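Local coordinates for cellulase (Soil metagenome, PDB 5I2U), which probably hydrolyses beta-1,4-glucosidic bonds of cellulose, as a halotolerant TIM-barrel enzyme of glycoside hydrolase family 5, at residues D81-T86 / K316-S321; K134-A139 / S176-A181; G260-E265 / N290-M295. All coordinates share one frame; numbering follows the deposited sequence. Where two conformers were deposited one is given.

In the fold
From the N terminus, the chain reaches 81-86, the turn between the first helix and second strand of the barrel, and contact 1 closes only when helix 313-325 comes back to it, so almost the whole barrel is threaded between its halves. Inside that long loop the other two contacts follow in series. Contact 2 closes first, setting helices 136-150 and 169-186 side by side; contact 3 then joins the loops that follow strands 246-252 and 281-286. Contacts 2 and 3 lie on opposite sides of the chain's centre, their own centres 33 Å apart. Contacts 1 and 3 touch: Met295 packs against Trp83 and Thr318, and Leu317 against Ile264.

Contact 1: D81-T86 / K316-S321; sequences DDWKCT and KLTRNS
The indole of Trp83 carries the aliphatic part of Arg319 across one face, while the carboxylate oxygen Asp82 OD2 sits at its edge, in the ring plane. Arg319 CB stands 4.0 Å above the plane, over the middle of the bicycle. Farther along, Arg319 CG makes a CH-pi contact 3.7 Å from the centroid of the five-membered ring of Trp83, only 13° off the ring normal. Next comes Arg319 CD, 3.5 Å from Trp83 NE1, and the guanidinium beyond it stands almost perpendicular to the indole. Thr318 CG2 approaches Trp83 CZ3 obliquely, at 3.8 Å; the hydroxyl of Thr318 is engaged with the backbone oxygen of Trp314 in its own helix. In the (beta/alpha)8 barrel this joins the turn between helix 73-81 and strand 87-93 to the last helix, 313-325, beside the seam where the last strand meets the first. With chi1 at -176° and the chain extended from CG to NE, Arg319 spans the indole and delivers its head to Asp82. There it forms a side-on salt bridge: NE gives an almost straight bond to Asp82 OD2 at 2.9 Å, and NH2 another to Asp82 OD1 at 3.0 Å. Both oxygens lie close to the guanidinium plane, yet each is met from above the carboxylate plane, the two groups being turned 39° apart. A leucine in place of Arg319 would probably leave the Asp82 carboxylate without this charged mate and free to turn, with less of the indole face covered. One helical turn on, Arg323 bonds the backbone oxygen of Asp82, and Met295 also packs on Trp83.

Contact 2: K134-A139 / S176-A181; sequences KYTEEA and SEEVIA
Glu178 leans across to Thr136 with its side chain directed from the start at the neighbouring helix. Its CB is still 4.9 Å from Thr136 CG2, and chi1 of -73° sets CG anti to the carbonyl carbon, from where the chain runs on extended. Glu178 CG swings out to 5.5 Å from Thr136 CG2, CD comes back to 4.9 Å, and only the tip closes in: Glu178 OE1 comes to 3.8 Å from Thr136 CG2, a plain van der Waals approach to a methyl group. The polar business of that oxygen lies with Lys140, one turn further along helix 136-150, which forms a salt bridge with it. The carboxylate thus reaches Lys140 across the gap between the helices, its OE1 passing the Thr136 methyl. Helices 136-150 and 169-186 are neighbours in the outer layer of the TIM barrel, following its third and fourth strands. The loops into which they run supply the magnesium site, Gly151 after the first helix and Asp187, Asp189 and Asn190 after the second. Tyr135 is the N-cap of the first helix, so Thr136 belongs to its opening turn. Closer to the barrel, on the buried side, the helices meet through small apolar groups. Val179 turns CG2 to Ala139 CB at 3.9 Å, both side chains starting out toward each other, and the same methyl lies 4.4 Å from Thr136 O. Such modest side chains let the backbones come near, with the CA atoms of Ala139 and Val179 6.8 Å apart. Tyr175 packs on both Thr136 and Ala139, and Phe129 of strand 124-130 also touches Ala139.

Contact 3: G260-E265 / N290-M295; sequences GRLGIE and NETCSM
A very short hydrogen bond is the striking feature here: Thr292 OG1 donates to Gly260 O at a modelled 2.5 Å, a length to be read with some caution. The hydroxyl lies in the carbonyl plane and meets the oxygen well bent from the C=O direction, at 146°. The first torsion of Thr292, -53°, sets OG1 beside its own backbone N and CG2 anti to that N, so the hydroxyl meets Gly260 O while the methyl faces Leu262. That methyl rests 4.0 Å from Leu262 CB, with Leu262 CD1 a little farther off. Thr292 thus presents a polar and an apolar branch to one passing loop. It occupies the second position of a type I beta turn from Glu291 to Ser294, which is braced by Ser294 OG bonding the anti lone pair of Glu291 OE2 at 2.8 Å. Asp259 accepts from the backbone N of Thr292, adding a second link at this surface contact. The loop after strand 246-252, leading into helix 264-276, is in this way tied to the loop after strand 281-286, while Leu262 packs on Pro313 and Trp314 at the start of helix 313-325.

Contact 1: D81-T86 / K316-S321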
ATOM      1  N   ASP A  81       6.027  10.429  12.936  1.00 38.88           N
ATOM      2  CA  ASP A  81       5.902  11.429  14.005  1.00 39.55           C
ATOM      3  C   ASP A  81       5.014  12.620  13.636  1.00 37.07           C
ATOM      4  O   ASP A  81       4.114  12.959  14.387  1.00 37.79           O
ATOM      5  CB  ASP A  81       7.288  11.930  14.449  1.00 40.70           C
ATOM      6  CG  ASP A  81       8.125  10.841  15.095  1.00 42.21           C
ATOM      7  OD1 ASP A  81       7.581   9.787  15.483  1.00 47.85           O
ATOM      8  OD2 ASP A  81       9.341  11.038  15.233  1.00 46.01           O
ATOM      9  N   ASP A  82       5.268  13.248  12.491  1.00 35.74           N
ATOM     10  CA  ASP A  82       4.566  14.476  12.113  1.00 33.10           C
ATOM     11  C   ASP A  82       3.255  14.235  11.344  1.00 35.09           C
ATOM     12  O   ASP A  82       2.261  14.929  11.608  1.00 35.55           O
ATOM     13  CB  ASP A  82       5.483  15.376  11.300  1.00 32.93           C
ATOM     14  CG  ASP A  82       4.840  16.699  10.964  1.00 31.52           C
ATOM     15  OD1 ASP A  82       4.481  17.441  11.899  1.00 30.88           O
ATOM     16  OD2 ASP A  82       4.670  16.984   9.764  1.00 29.52           O
ATOM     17  N   TRP A  83       3.252  13.284  10.399  1.00 33.24           N
ATOM     18  CA  TRP A  83       2.024  12.962   9.622  1.00 34.61           C
ATOM     19  C   TRP A  83       1.125  11.953  10.348  1.00 34.49           C
ATOM     20  O   TRP A  83      -0.027  11.770   9.966  1.00 37.85           O
ATOM     21  CB  TRP A  83       2.356  12.429   8.217  1.00 31.29           C
ATOM     22  CG  TRP A  83       2.876  13.450   7.257  1.00 30.08           C
ATOM     23  CD1 TRP A  83       3.605  14.566   7.552  1.00 28.61           C
ATOM     24  CD2 TRP A  83       2.732  13.427   5.837  1.00 29.83           C
ATOM     25  NE1 TRP A  83       3.905  15.250   6.410  1.00 30.26           N
ATOM     26  CE2 TRP A  83       3.386  14.572   5.335  1.00 30.75           C
ATOM     27  CE3 TRP A  83       2.122  12.547   4.936  1.00 29.13           C
ATOM     28  CZ2 TRP A  83       3.446  14.864   3.961  1.00 29.59           C
ATOM     29  CZ3 TRP A  83       2.159  12.843   3.578  1.00 30.64           C
ATOM     30  CH2 TRP A  83       2.827  13.997   3.100  1.00 30.23           C
ATOM     31  N   LYS A  84       1.661  11.312  11.382  1.00 35.86           N
ATOM     32  CA  LYS A  84       0.958  10.278  12.151  1.00 39.70           C
ATOM     33  C   LYS A  84       0.612   9.049  11.311  1.00 38.27           C
ATOM     34  O   LYS A  84      -0.408   8.405  11.548  1.00 34.85           O
ATOM     35  CB  LYS A  84      -0.292  10.836  12.859  1.00 43.05           C
ATOM     36  CG  LYS A  84      -0.059  12.098  13.673  1.00 47.74           C
ATOM     37  CD  LYS A  84       0.890  11.869  14.836  1.00 51.85           C
ATOM     38  CE  LYS A  84       0.917  13.095  15.751  1.00 56.41           C
ATOM     39  NZ  LYS A  84       2.087  13.087  16.670  1.00 53.11           N
ATOM     40  N   CYS A  85       1.476   8.704  10.353  1.00 35.32           N
ATOM     41  CA  CYS A  85       1.296   7.473   9.600  1.00 33.82           C
ATOM     42  C   CYS A  85       1.434   6.282  10.547  1.00 33.03           C
ATOM     43  O   CYS A  85       2.368   6.217  11.363  1.00 31.39           O
ATOM     44  CB  CYS A  85       2.305   7.354   8.453  1.00 32.87           C
ATOM     45  SG  CYS A  85       2.135   8.615   7.167  1.00 33.42           S
ATOM     46  N   THR A  86       0.457   5.384  10.472  1.00 30.66           N
ATOM     47  CA  THR A  86       0.502   4.094  11.148  1.00 30.74           C
ATOM     48  C   THR A  86       0.953   3.009  10.194  1.00 33.13           C
ATOM     49  O   THR A  86       1.228   1.879  10.624  1.00 35.01           O
ATOM     50  CB  THR A  86      -0.875   3.733  11.758  1.00 34.13           C
ATOM     51  OG1 THR A  86      -1.923   3.917  10.784  1.00 36.92           O
ATOM     52  CG2 THR A  86      -1.151   4.617  12.963  1.00 34.49           C
ATOM     53  N   LYS A 316      -0.675  18.627   1.871  1.00 28.86           N
ATOM     54  CA  LYS A 316      -1.407  19.176   3.004  1.00 30.20           C
ATOM     55  C   LYS A 316      -2.693  18.399   3.298  1.00 30.40           C
ATOM     56  O   LYS A 316      -2.996  18.097   4.463  1.00 33.02           O
ATOM     57  CB  LYS A 316      -1.735  20.658   2.766  1.00 29.91           C
ATOM     58  CG  LYS A 316      -0.535  21.594   2.808  1.00 29.84           C
ATOM     59  CD  LYS A 316      -0.981  23.045   2.650  1.00 31.37           C
ATOM     60  CE  LYS A 316       0.157  24.041   2.831  1.00 32.73           C
ATOM     61  NZ  LYS A 316       1.004  24.134   1.604  1.00 32.83           N
ATOM     62  N   LEU A 317      -3.455  18.118   2.246  1.00 31.23           N
ATOM     63  CA  LEU A 317      -4.698  17.377   2.363  1.00 33.61           C
ATOM     64  C   LEU A 317      -4.474  15.948   2.890  1.00 35.28           C
ATOM     65  O   LEU A 317      -5.254  15.455   3.721  1.00 33.06           O
ATOM     66  CB  LEU A 317      -5.399  17.336   1.005  1.00 37.11           C
ATOM     67  CG  LEU A 317      -6.752  16.634   0.921  1.00 41.49           C
ATOM     68  CD1 LEU A 317      -7.722  17.229   1.928  1.00 44.82           C
ATOM     69  CD2 LEU A 317      -7.310  16.746  -0.490  1.00 43.81           C
ATOM     70  N   THR A 318      -3.407  15.300   2.417  1.00 33.04           N
ATOM     71  CA  THR A 318      -3.017  13.969   2.907  1.00 34.16           C
ATOM     72  C   THR A 318      -2.585  14.009   4.380  1.00 34.61           C
ATOM     73  O   THR A 318      -3.018  13.185   5.186  1.00 41.82           O
ATOM     74  CB  THR A 318      -1.864  13.352   2.054  1.00 33.29           C
ATOM     75  OG1 THR A 318      -2.297  13.173   0.697  1.00 31.04           O
ATOM     76  CG2 THR A 318      -1.428  12.007   2.606  1.00 31.80           C
ATOM     77  N   ARG A 319      -1.713  14.948   4.718  1.00 32.15           N
ATOM     78  CA  ARG A 319      -1.220  15.070   6.082  1.00 31.94           C
ATOM     79  C   ARG A 319      -2.374  15.281   7.041  1.00 31.51           C
ATOM     80  O   ARG A 319      -2.443  14.618   8.073  1.00 30.95           O
ATOM     81  CB  ARG A 319      -0.215  16.220   6.192  1.00 32.05           C
ATOM     82  CG  ARG A 319       0.426  16.370   7.555  1.00 31.55           C
ATOM     83  CD  ARG A 319       1.486  17.456   7.556  1.00 31.77           C
ATOM     84  NE  ARG A 319       1.973  17.715   8.907  1.00 31.77           N
ATOM     85  CZ  ARG A 319       1.327  18.446   9.824  1.00 33.16           C
ATOM     86  NH1 ARG A 319       0.137  19.015   9.566  1.00 31.93           N
ATOM     87  NH2 ARG A 319       1.882  18.620  11.011  1.00 30.93           N
ATOM     88  N   ASN A 320      -3.263  16.209   6.701  1.00 33.78           N
ATOM     89  CA  ASN A 320      -4.415  16.517   7.551  1.00 34.13           C
ATOM     90  C   ASN A 320      -5.354  15.342   7.669  1.00 33.73           C
ATOM     91  O   ASN A 320      -5.798  15.029   8.771  1.00 34.13           O
ATOM     92  CB  ASN A 320      -5.197  17.742   7.052  1.00 33.23           C
ATOM     93  CG  ASN A 320      -4.428  19.043   7.216  1.00 32.48           C
ATOM     94  OD1 ASN A 320      -3.625  19.204   8.132  1.00 33.62           O
ATOM     95  ND2 ASN A 320      -4.671  19.977   6.319  1.00 33.56           N
ATOM     96  N   SER A 321      -5.637  14.700   6.541  1.00 33.03           N
ATOM     97  CA  SER A 321      -6.486  13.513   6.508  1.00 33.35           C
ATOM     98  C   SER A 321      -5.966  12.433   7.441  1.00 34.45           C
ATOM     99  O   SER A 321      -6.732  11.836   8.200  1.00 35.93           O
ATOM    100  CB  SER A 321      -6.591  12.944   5.076  1.00 35.13           C
ATOM    101  OG  SER A 321      -7.486  13.690   4.261  1.00 33.58           O
TER

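Contact 2: K134-A139 / S176-A181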
ATOM      1  N   LYS A 134       3.285  -9.205 -15.279  1.00 44.60           N
ATOM      2  CA  LYS A 134       3.386 -10.416 -14.464  1.00 43.26           C
ATOM      3  C   LYS A 134       4.825 -10.938 -14.415  1.00 41.21           C
ATOM      4  O   LYS A 134       5.389 -11.295 -15.452  1.00 43.28           O
ATOM      5  CB  LYS A 134       2.458 -11.495 -15.033  1.00 44.08           C
ATOM      6  CG  LYS A 134       2.206 -12.634 -14.060  1.00 45.49           C
ATOM      7  CD  LYS A 134       1.294 -13.689 -14.650  1.00 45.97           C
ATOM      8  CE  LYS A 134       2.080 -14.663 -15.502  1.00 46.20           C
ATOM      9  NZ  LYS A 134       1.153 -15.351 -16.418  1.00 46.76           N
ATOM     10  N   TYR A 135       5.402 -10.989 -13.213  1.00 39.50           N
ATOM     11  CA  TYR A 135       6.807 -11.393 -12.995  1.00 36.77           C
ATOM     12  C   TYR A 135       6.876 -12.466 -11.906  1.00 40.86           C
ATOM     13  O   TYR A 135       7.432 -12.255 -10.811  1.00 38.48           O
ATOM     14  CB  TYR A 135       7.635 -10.181 -12.592  1.00 36.08           C
ATOM     15  CG  TYR A 135       7.663  -9.084 -13.620  1.00 35.90           C
ATOM     16  CD1 TYR A 135       8.324  -9.265 -14.849  1.00 38.49           C
ATOM     17  CD2 TYR A 135       7.050  -7.854 -13.378  1.00 33.09           C
ATOM     18  CE1 TYR A 135       8.359  -8.252 -15.807  1.00 36.22           C
ATOM     19  CE2 TYR A 135       7.099  -6.831 -14.323  1.00 33.08           C
ATOM     20  CZ  TYR A 135       7.748  -7.034 -15.535  1.00 33.03           C
ATOM     21  OH  TYR A 135       7.787  -6.016 -16.472  1.00 32.52           O
ATOM     22  N   THR A 136       6.307 -13.629 -12.234  1.00 44.67           N
ATOM     23  CA  THR A 136       6.039 -14.700 -11.261  1.00 43.63           C
ATOM     24  C   THR A 136       7.286 -15.206 -10.534  1.00 40.89           C
ATOM     25  O   THR A 136       7.291 -15.311  -9.315  1.00 43.70           O
ATOM     26  CB  THR A 136       5.321 -15.893 -11.933  1.00 46.34           C
ATOM     27  OG1 THR A 136       4.271 -15.418 -12.784  1.00 47.18           O
ATOM     28  CG2 THR A 136       4.714 -16.822 -10.894  1.00 46.15           C
ATOM     29  N   GLU A 137       8.343 -15.503 -11.271  1.00 44.41           N
ATOM     30  CA  GLU A 137       9.550 -16.093 -10.679  1.00 47.66           C
ATOM     31  C   GLU A 137      10.342 -15.073  -9.862  1.00 44.25           C
ATOM     32  O   GLU A 137      10.929 -15.416  -8.831  1.00 45.63           O
ATOM     33  CB  GLU A 137      10.414 -16.750 -11.789  1.00 51.52           C
ATOM     34  CG  GLU A 137      11.497 -17.758 -11.390  1.00 54.86           C
ATOM     35  CD  GLU A 137      11.025 -18.729 -10.315  1.00 56.78           C
ATOM     36  OE1 GLU A 137      10.350 -19.690 -10.711  1.00 50.90           O
ATOM     37  OE2 GLU A 137      11.290 -18.524  -9.097  1.00 55.86           O
ATOM     38  N   GLU A 138      10.324 -13.814 -10.301  1.00 46.01           N
ATOM     39  CA  GLU A 138      11.009 -12.727  -9.588  1.00 45.32           C
ATOM     40  C   GLU A 138      10.298 -12.466  -8.255  1.00 38.82           C
ATOM     41  O   GLU A 138      10.954 -12.233  -7.219  1.00 28.38           O
ATOM     42  CB  GLU A 138      11.043 -11.400 -10.388  1.00 49.51           C
ATOM     43  CG  GLU A 138      10.909 -11.412 -11.922  1.00 56.59           C
ATOM     44  CD  GLU A 138      11.998 -12.067 -12.752  1.00 61.93           C
ATOM     45  OE1 GLU A 138      13.018 -12.550 -12.214  1.00 63.82           O
ATOM     46  OE2 GLU A 138      11.793 -12.064 -13.999  1.00 69.28           O
ATOM     47  N   ALA A 139       8.957 -12.471  -8.310  1.00 36.75           N
ATOM     48  CA  ALA A 139       8.128 -12.279  -7.117  1.00 39.48           C
ATOM     49  C   ALA A 139       8.391 -13.367  -6.067  1.00 43.45           C
ATOM     50  O   ALA A 139       8.600 -13.055  -4.893  1.00 41.86           O
ATOM     51  CB  ALA A 139       6.649 -12.237  -7.480  1.00 41.20           C
ATOM     52  N   SER A 176      -0.942 -15.401  -7.708  1.00 40.03           N
ATOM     53  CA  SER A 176      -1.141 -15.109  -6.295  1.00 41.56           C
ATOM     54  C   SER A 176      -1.082 -16.358  -5.420  1.00 40.50           C
ATOM     55  O   SER A 176      -0.406 -16.352  -4.390  1.00 35.81           O
ATOM     56  CB  SER A 176      -2.462 -14.368  -6.091  1.00 39.58           C
ATOM     57  OG  SER A 176      -2.367 -13.098  -6.692  1.00 42.53           O
ATOM     58  N   GLU A 177      -1.796 -17.410  -5.827  1.00 41.79           N
ATOM     59  CA  GLU A 177      -1.713 -18.737  -5.163  1.00 46.62           C
ATOM     60  C   GLU A 177      -0.254 -19.197  -5.054  1.00 42.50           C
ATOM     61  O   GLU A 177       0.201 -19.585  -3.980  1.00 44.72           O
ATOM     62  CB  GLU A 177      -2.539 -19.799  -5.914  1.00 46.74           C
ATOM     63  CG  GLU A 177      -4.050 -19.672  -5.721  1.00 51.70           C
ATOM     64  CD  GLU A 177      -4.893 -20.410  -6.767  1.00 55.82           C
ATOM     65  OE1 GLU A 177      -4.381 -20.792  -7.851  1.00 56.42           O
ATOM     66  OE2 GLU A 177      -6.100 -20.601  -6.501  1.00 55.55           O
ATOM     67  N   GLU A 178       0.478 -19.097  -6.160  1.00 40.78           N
ATOM     68  CA  GLU A 178       1.867 -19.549  -6.204  1.00 43.95           C
ATOM     69  C   GLU A 178       2.835 -18.729  -5.344  1.00 41.47           C
ATOM     70  O   GLU A 178       3.688 -19.298  -4.675  1.00 35.84           O
ATOM     71  CB  GLU A 178       2.354 -19.621  -7.649  1.00 49.22           C
ATOM     72  CG  GLU A 178       1.752 -20.793  -8.411  1.00 53.72           C
ATOM     73  CD  GLU A 178       2.227 -20.890  -9.851  1.00 57.32           C
ATOM     74  OE1 GLU A 178       3.267 -20.299 -10.193  1.00 54.46           O
ATOM     75  OE2 GLU A 178       1.545 -21.576 -10.643  1.00 66.61           O
ATOM     76  N   VAL A 179       2.676 -17.406  -5.338  1.00 41.11           N
ATOM     77  CA  VAL A 179       3.503 -16.524  -4.501  1.00 37.29           C
ATOM     78  C   VAL A 179       3.122 -16.650  -3.032  1.00 33.22           C
ATOM     79  O   VAL A 179       4.001 -16.701  -2.161  1.00 26.86           O
ATOM     80  CB  VAL A 179       3.412 -15.048  -4.970  1.00 38.41           C
ATOM     81  CG1 VAL A 179       4.131 -14.114  -4.007  1.00 37.88           C
ATOM     82  CG2 VAL A 179       3.999 -14.903  -6.372  1.00 39.44           C
ATOM     83  N   ILE A 180       1.816 -16.681  -2.757  1.00 32.88           N
ATOM     84  CA  ILE A 180       1.319 -16.914  -1.387  1.00 36.71           C
ATOM     85  C   ILE A 180       1.878 -18.225  -0.832  1.00 37.75           C
ATOM     86  O   ILE A 180       2.318 -18.279   0.326  1.00 38.98           O
ATOM     87  CB  ILE A 180      -0.235 -16.930  -1.317  1.00 39.12           C
ATOM     88  CG1 ILE A 180      -0.794 -15.507  -1.490  1.00 38.70           C
ATOM     89  CG2 ILE A 180      -0.751 -17.514   0.007  1.00 38.30           C
ATOM     90  CD1 ILE A 180      -2.253 -15.475  -1.907  1.00 38.16           C
ATOM     91  N   ALA A 181       1.846 -19.276  -1.654  1.00 40.83           N
ATOM     92  CA  ALA A 181       2.390 -20.594  -1.265  1.00 40.67           C
ATOM     93  C   ALA A 181       3.832 -20.490  -0.808  1.00 38.63           C
ATOM     94  O   ALA A 181       4.177 -21.022   0.237  1.00 39.00           O
ATOM     95  CB  ALA A 181       2.272 -21.596  -2.407  1.00 40.89           C
TER

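Contact 3: G260-E265 / N290-M295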
ATOM      1  N   GLY A 260      -3.635  16.194 -13.157  1.00 36.12           N
ATOM      2  CA  GLY A 260      -4.951  16.799 -13.312  1.00 38.34           C
ATOM      3  C   GLY A 260      -5.510  17.368 -12.016  1.00 39.79           C
ATOM      4  O   GLY A 260      -4.760  17.734 -11.110  1.00 36.31           O
ATOM      5  N   ARG A 261      -6.838  17.435 -11.947  1.00 40.41           N
ATOM      6  CA  ARG A 261      -7.554  18.080 -10.846  1.00 40.59           C
ATOM      7  C   ARG A 261      -7.316  17.399  -9.501  1.00 38.59           C
ATOM      8  O   ARG A 261      -7.146  16.172  -9.432  1.00 37.86           O
ATOM      9  CB  ARG A 261      -9.055  18.072 -11.144  1.00 44.03           C
ATOM     10  CG  ARG A 261      -9.916  18.896 -10.195  1.00 50.03           C
ATOM     11  CD  ARG A 261     -11.342  19.007 -10.732  1.00 54.67           C
ATOM     12  NE  ARG A 261     -12.003  17.699 -10.763  1.00 53.92           N
ATOM     13  CZ  ARG A 261     -12.741  17.176  -9.780  1.00 51.89           C
ATOM     14  NH1 ARG A 261     -12.981  17.846  -8.646  1.00 52.39           N
ATOM     15  NH2 ARG A 261     -13.267  15.962  -9.939  1.00 52.78           N
ATOM     16  N   LEU A 262      -7.297  18.201  -8.441  1.00 35.02           N
ATOM     17  CA  LEU A 262      -7.361  17.674  -7.090  1.00 37.39           C
ATOM     18  C   LEU A 262      -8.833  17.712  -6.689  1.00 34.90           C
ATOM     19  O   LEU A 262      -9.377  18.784  -6.470  1.00 33.94           O
ATOM     20  CB  LEU A 262      -6.482  18.499  -6.136  1.00 33.80           C
ATOM     21  CG  LEU A 262      -6.315  17.960  -4.711  1.00 34.65           C
ATOM     22  CD1 LEU A 262      -5.796  16.525  -4.684  1.00 34.50           C
ATOM     23  CD2 LEU A 262      -5.391  18.868  -3.910  1.00 33.42           C
ATOM     24  N   GLY A 263      -9.470  16.545  -6.623  1.00 34.87           N
ATOM     25  CA  GLY A 263     -10.887  16.446  -6.250  1.00 35.49           C
ATOM     26  C   GLY A 263     -11.078  16.391  -4.749  1.00 33.44           C
ATOM     27  O   GLY A 263     -11.265  15.318  -4.179  1.00 32.56           O
ATOM     28  N   ILE A 264     -11.079  17.558  -4.117  1.00 32.90           N
ATOM     29  CA  ILE A 264     -11.102  17.655  -2.648  1.00 35.02           C
ATOM     30  C   ILE A 264     -12.367  17.112  -1.994  1.00 37.60           C
ATOM     31  O   ILE A 264     -12.281  16.409  -0.977  1.00 42.26           O
ATOM     32  CB  ILE A 264     -10.848  19.102  -2.187  1.00 34.60           C
ATOM     33  CG1 ILE A 264      -9.403  19.460  -2.531  1.00 39.24           C
ATOM     34  CG2 ILE A 264     -11.104  19.286  -0.685  1.00 34.33           C
ATOM     35  CD1 ILE A 264      -9.093  20.927  -2.455  1.00 37.18           C
ATOM     36  N   GLU A 265     -13.528  17.439  -2.565  1.00 38.74           N
ATOM     37  CA  GLU A 265     -14.795  16.919  -2.058  1.00 37.34           C
ATOM     38  C   GLU A 265     -14.882  15.409  -2.266  1.00 36.07           C
ATOM     39  O   GLU A 265     -15.274  14.680  -1.358  1.00 35.22           O
ATOM     40  CB  GLU A 265     -15.993  17.666  -2.671  1.00 39.80           C
ATOM     41  CG  GLU A 265     -16.019  19.105  -2.257  1.00 41.26           C
ATOM     42  CD  GLU A 265     -17.425  19.653  -2.127  1.00 44.23           C
ATOM     43  OE1 GLU A 265     -18.085  19.802  -3.174  1.00 36.00           O
ATOM     44  OE2 GLU A 265     -17.862  19.918  -0.977  1.00 47.84           O
ATOM     45  N   ASN A 290       6.511  17.261 -10.811  1.00 31.23           N
ATOM     46  CA  ASN A 290       5.477  18.267 -11.104  0.50 32.23           C
ATOM     47  C   ASN A 290       4.164  17.627 -11.537  1.00 31.80           C
ATOM     48  O   ASN A 290       3.726  17.765 -12.693  1.00 35.39           O
ATOM     49  CB  ASN A 290       5.925  19.276 -12.169  0.50 32.07           C
ATOM     50  CG  ASN A 290       4.916  20.395 -12.361  0.50 30.74           C
ATOM     51  OD1 ASN A 290       4.209  20.770 -11.430  0.50 29.89           O
ATOM     52  ND2 ASN A 290       4.831  20.915 -13.575  0.50 31.68           N
ATOM     53  N   GLU A 291       3.531  16.953 -10.587  1.00 34.40           N
ATOM     54  CA  GLU A 291       2.241  16.284 -10.790  1.00 38.89           C
ATOM     55  C   GLU A 291       1.413  16.489  -9.519  1.00 35.55           C
ATOM     56  O   GLU A 291       1.963  16.602  -8.409  1.00 30.42           O
ATOM     57  CB  GLU A 291       2.439  14.781 -11.077  1.00 39.51           C
ATOM     58  CG  GLU A 291       3.048  14.019  -9.898  1.00 43.16           C
ATOM     59  CD  GLU A 291       3.443  12.582 -10.181  1.00 40.90           C
ATOM     60  OE1 GLU A 291       3.004  12.001 -11.194  1.00 38.96           O
ATOM     61  OE2 GLU A 291       4.219  12.048  -9.357  1.00 41.57           O
ATOM     62  N   THR A 292       0.097  16.536  -9.689  1.00 36.45           N
ATOM     63  CA  THR A 292      -0.845  16.726  -8.580  1.00 35.16           C
ATOM     64  C   THR A 292      -0.674  15.700  -7.452  1.00 33.85           C
ATOM     65  O   THR A 292      -0.702  16.073  -6.280  1.00 35.26           O
ATOM     66  CB  THR A 292      -2.300  16.693  -9.101  1.00 36.70           C
ATOM     67  OG1 THR A 292      -2.437  17.628 -10.174  1.00 34.49           O
ATOM     68  CG2 THR A 292      -3.293  17.045  -7.996  1.00 39.20           C
ATOM     69  N   CYS A 293      -0.467  14.427  -7.800  1.00 33.83           N
ATOM     70  CA  CYS A 293      -0.302  13.360  -6.792  1.00 33.88           C
ATOM     71  C   CYS A 293       1.044  13.358  -6.018  1.00 31.95           C
ATOM     72  O   CYS A 293       1.169  12.614  -5.045  1.00 26.40           O
ATOM     73  CB  CYS A 293      -0.522  11.969  -7.408  1.00 35.88           C
ATOM     74  SG  CYS A 293       0.925  11.264  -8.254  1.00 39.60           S
ATOM     75  N   SER A 294       2.028  14.169  -6.425  1.00 30.05           N
ATOM     76  CA  SER A 294       3.340  14.220  -5.729  1.00 30.28           C
ATOM     77  C   SER A 294       3.180  15.202  -4.597  1.00 31.71           C
ATOM     78  O   SER A 294       2.917  16.384  -4.837  1.00 35.32           O
ATOM     79  CB  SER A 294       4.473  14.673  -6.665  1.00 29.93           C
ATOM     80  OG  SER A 294       5.141  13.566  -7.254  1.00 29.23           O
ATOM     81  N   MET A 295       3.318  14.733  -3.364  1.00 32.83           N
ATOM     82  CA  MET A 295       2.935  15.542  -2.179  1.00 31.16           C
ATOM     83  C   MET A 295       3.895  16.678  -1.796  1.00 32.35           C
ATOM     84  O   MET A 295       3.504  17.561  -1.026  1.00 32.96           O
ATOM     85  CB  MET A 295       2.759  14.630  -0.970  1.00 30.26           C
ATOM     86  CG  MET A 295       1.601  13.656  -1.100  1.00 32.16           C
ATOM     87  SD  MET A 295       1.604  12.377   0.176  1.00 33.21           S
ATOM     88  CE  MET A 295       0.336  11.296  -0.492  1.00 34.18           C
TER